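Local atomic coordinates of interleukin-1beta (Gallus gallus, PDB entry 2WRY), a protein that probably acts as a secreted pro-inflammatory cytokine of the interleukin-1 family, binding the interleukin-1 receptor. Residues 105-113 / 123-133. Numbering follows the deposited sequence.
Sequences LTRFIFYRL and FESAAFPGWFI
Strands 110-113 and 123-125 run antiparallel, their axes 155° apart, with Tyr111 and Glu124 as the hydrogen-bonded pair: Tyr111 N reaches Glu124 O at 2.7 Å, and Glu124 N donates back to Tyr111 O. Just beyond Ser125, Ala126 N bonds to Ile109 O. That carbonyl has a second donor, a water that also gives a hydrogen bond to Arg107 O and accepts one from Ser125 OG, tying the turn at 105-108 to the other chain segment. The same Ser125 hydroxyl accepts from Phe128 N at 2.9 Å, an ST motif that steadies the bend after the strand. Phe110 and Phe123 lie on one face of the hairpin. With CG anti to its carbonyl carbon (chi1 -62°), the Phe110 ring passes beside Ser125 and brings one face under Ile133, whose CD1 makes a CH-pi contact 4.1 Å from the ring centroid; the water lies over the opposite face of the ring. Leu69, Cys80 and Leu89 also touch the ring. The aliphatic part of Arg112 runs alongside the Phe123 ring, while its NE pairs with Asp114. Tyr111 and Glu124 point to the other face. Ala126 CB touches both Ile109 CG2 and Tyr111 CE2, each 3.7 Å away, with Thr106 CG2 packing on it as well. Leu113 CD1 meets the Phe132 ring at its edge, 3.8 Å from CE1, and covers Glu124. Glu124 runs extended, its CG anti to the backbone N (chi1 -176°), carrying OE2 to Gly130 N at 2.7 Å through its anti lone pair, so its carboxylate grips the type II turn 128-131. This is a beta hairpin with its following loop folded back against it, part of the beta-trefoil fold of the interleukin-1 family.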
# COMPACT_ATOMS: atom_id res chain seq x y z
N LEU A 105 13.39 -5.69 -7.47
CA LEU A 105 11.96 -6.08 -7.48
C LEU A 105 11.35 -6.06 -6.08
O LEU A 105 10.14 -5.99 -5.94
CB LEU A 105 11.78 -7.46 -8.10
CG LEU A 105 11.95 -7.48 -9.61
CD1 LEU A 105 12.06 -8.93 -10.05
CD2 LEU A 105 10.78 -6.75 -10.27
N THR A 106 12.19 -6.13 -5.06
CA THR A 106 11.68 -6.06 -3.68
C THR A 106 10.95 -4.73 -3.39
O THR A 106 10.16 -4.66 -2.44
CB THR A 106 12.78 -6.39 -2.65
OG1 THR A 106 13.21 -7.74 -2.88
CG2 THR A 106 12.26 -6.28 -1.23
N ARG A 107 11.16 -3.71 -4.24
CA ARG A 107 10.42 -2.43 -4.12
C ARG A 107 8.90 -2.62 -4.10
O ARG A 107 8.18 -1.79 -3.52
CB ARG A 107 10.81 -1.46 -5.26
CG ARG A 107 10.27 -1.81 -6.65
CD ARG A 107 10.87 -0.87 -7.65
NE ARG A 107 10.32 -0.98 -9.01
CZ ARG A 107 10.81 -1.80 -9.94
NH1 ARG A 107 11.79 -2.64 -9.63
NH2 ARG A 107 10.27 -1.82 -11.15
N PHE A 108 8.43 -3.71 -4.71
CA PHE A 108 6.99 -3.97 -4.79
C PHE A 108 6.43 -4.70 -3.59
O PHE A 108 5.22 -4.83 -3.49
CB PHE A 108 6.68 -4.84 -6.00
CG PHE A 108 6.88 -4.11 -7.30
CD1 PHE A 108 6.02 -3.07 -7.67
CD2 PHE A 108 7.92 -4.48 -8.15
CE1 PHE A 108 6.18 -2.40 -8.89
CE2 PHE A 108 8.11 -3.79 -9.38
CZ PHE A 108 7.25 -2.77 -9.74
N ILE A 109 7.30 -5.20 -2.70
CA ILE A 109 6.84 -6.04 -1.59
C ILE A 109 6.67 -5.24 -0.30
O ILE A 109 7.52 -4.44 0.08
CB ILE A 109 7.81 -7.26 -1.36
CG1 ILE A 109 7.82 -8.19 -2.58
CG2 ILE A 109 7.43 -8.06 -0.09
CD1 ILE A 109 6.45 -8.80 -2.90
N PHE A 110 5.53 -5.48 0.35
CA PHE A 110 5.20 -4.94 1.68
C PHE A 110 4.87 -6.10 2.57
O PHE A 110 4.37 -7.12 2.11
CB PHE A 110 3.99 -4.00 1.61
CG PHE A 110 4.22 -2.78 0.74
CD1 PHE A 110 4.12 -2.87 -0.66
CD2 PHE A 110 4.56 -1.55 1.30
CE1 PHE A 110 4.34 -1.74 -1.48
CE2 PHE A 110 4.80 -0.41 0.50
CZ PHE A 110 4.70 -0.51 -0.91
N TYR A 111 5.15 -5.96 3.87
CA TYR A 111 4.61 -6.92 4.83
C TYR A 111 3.29 -6.42 5.37
O TYR A 111 3.17 -5.31 5.89
CB TYR A 111 5.60 -7.17 5.95
CG TYR A 111 6.84 -7.86 5.43
CD1 TYR A 111 6.80 -9.22 5.10
CD2 TYR A 111 8.04 -7.18 5.26
CE1 TYR A 111 7.93 -9.89 4.63
CE2 TYR A 111 9.19 -7.85 4.77
CZ TYR A 111 9.10 -9.21 4.47
OH TYR A 111 10.20 -9.92 3.98
N ARG A 112 2.27 -7.24 5.13
CA ARG A 112 0.94 -6.97 5.64
C ARG A 112 0.94 -7.39 7.11
O ARG A 112 1.16 -8.57 7.42
CB ARG A 112 -0.08 -7.80 4.89
CG ARG A 112 -1.46 -7.61 5.46
CD ARG A 112 -2.56 -8.26 4.62
NE ARG A 112 -3.82 -8.29 5.37
CZ ARG A 112 -5.01 -8.55 4.84
NH1 ARG A 112 -5.13 -8.79 3.53
NH2 ARG A 112 -6.10 -8.55 5.61
N LEU A 113 0.71 -6.42 8.00
CA LEU A 113 0.78 -6.69 9.44
C LEU A 113 -0.61 -6.56 10.00
O LEU A 113 -1.10 -5.45 10.21
CB LEU A 113 1.77 -5.72 10.11
CG LEU A 113 3.16 -5.65 9.47
CD1 LEU A 113 3.93 -4.49 10.05
CD2 LEU A 113 3.89 -6.94 9.75
N PHE A 123 1.03 -1.67 6.69
CA PHE A 123 1.84 -2.19 5.58
C PHE A 123 3.25 -1.64 5.66
O PHE A 123 3.44 -0.43 5.51
CB PHE A 123 1.22 -1.78 4.23
CG PHE A 123 -0.09 -2.43 3.94
CD1 PHE A 123 -0.14 -3.73 3.47
CD2 PHE A 123 -1.25 -1.70 4.09
CE1 PHE A 123 -1.37 -4.33 3.20
CE2 PHE A 123 -2.50 -2.29 3.82
CZ PHE A 123 -2.56 -3.60 3.36
N GLU A 124 4.21 -2.53 5.92
CA GLU A 124 5.61 -2.13 6.04
C GLU A 124 6.36 -2.46 4.76
O GLU A 124 6.26 -3.58 4.26
CB GLU A 124 6.27 -2.86 7.21
CG GLU A 124 7.72 -2.40 7.45
CD GLU A 124 8.36 -3.07 8.66
OE1 GLU A 124 7.71 -3.97 9.28
OE2 GLU A 124 9.51 -2.71 8.99
N SER A 125 7.10 -1.49 4.24
CA SER A 125 7.94 -1.76 3.05
C SER A 125 9.00 -2.83 3.31
O SER A 125 9.72 -2.75 4.31
CB SER A 125 8.62 -0.47 2.59
OG SER A 125 9.49 -0.75 1.51
N ALA A 126 9.14 -3.77 2.38
CA ALA A 126 10.25 -4.73 2.44
C ALA A 126 11.57 -4.10 1.98
O ALA A 126 12.65 -4.50 2.47
CB ALA A 126 9.95 -6.00 1.62
N ALA A 127 11.49 -3.18 1.02
CA ALA A 127 12.69 -2.52 0.48
C ALA A 127 13.21 -1.48 1.46
O ALA A 127 14.42 -1.23 1.50
CB ALA A 127 12.39 -1.86 -0.85
N PHE A 128 12.29 -0.90 2.23
CA PHE A 128 12.61 0.12 3.23
C PHE A 128 12.05 -0.28 4.59
O PHE A 128 11.09 0.31 5.05
CB PHE A 128 12.05 1.50 2.84
CG PHE A 128 12.74 2.11 1.65
CD1 PHE A 128 13.69 3.13 1.81
CD2 PHE A 128 12.44 1.66 0.36
CE1 PHE A 128 14.32 3.69 0.68
CE2 PHE A 128 13.07 2.22 -0.76
CZ PHE A 128 14.01 3.23 -0.59
N PRO A 129 12.67 -1.29 5.24
CA PRO A 129 12.16 -1.72 6.54
C PRO A 129 12.05 -0.52 7.51
O PRO A 129 12.91 0.38 7.48
CB PRO A 129 13.19 -2.75 7.04
CG PRO A 129 14.02 -3.11 5.85
CD PRO A 129 13.81 -2.11 4.78
N GLY A 130 10.97 -0.51 8.31
CA GLY A 130 10.74 0.62 9.20
C GLY A 130 9.90 1.72 8.60
O GLY A 130 9.48 2.65 9.30
N TRP A 131 9.61 1.60 7.29
CA TRP A 131 8.74 2.54 6.58
C TRP A 131 7.39 1.91 6.27
O TRP A 131 7.32 0.75 5.85
CB TRP A 131 9.41 3.04 5.29
CG TRP A 131 10.58 3.92 5.65
CD1 TRP A 131 11.80 3.52 6.15
CD2 TRP A 131 10.63 5.34 5.52
NE1 TRP A 131 12.60 4.63 6.36
CE2 TRP A 131 11.91 5.76 5.98
CE3 TRP A 131 9.73 6.30 5.07
CZ2 TRP A 131 12.28 7.10 6.00
CZ3 TRP A 131 10.07 7.62 5.11
CH2 TRP A 131 11.37 8.02 5.56
N PHE A 132 6.36 2.69 6.54
CA PHE A 132 4.98 2.22 6.47
C PHE A 132 4.12 3.10 5.60
O PHE A 132 4.30 4.33 5.57
CB PHE A 132 4.35 2.19 7.87
CG PHE A 132 5.00 1.22 8.83
CD1 PHE A 132 4.38 0.03 9.15
CD2 PHE A 132 6.21 1.53 9.45
CE1 PHE A 132 4.99 -0.87 10.05
CE2 PHE A 132 6.80 0.64 10.36
CZ PHE A 132 6.18 -0.55 10.67
N ILE A 133 3.18 2.48 4.89
CA ILE A 133 2.26 3.26 4.06
C ILE A 133 1.38 4.13 4.96
O ILE A 133 0.80 3.64 5.95
CB ILE A 133 1.36 2.37 3.18
CG1 ILE A 133 2.21 1.49 2.24
CG2 ILE A 133 0.35 3.26 2.41
CD1 ILE A 133 1.39 0.58 1.36
O HOH W 1 8.62 -2.02 -0.68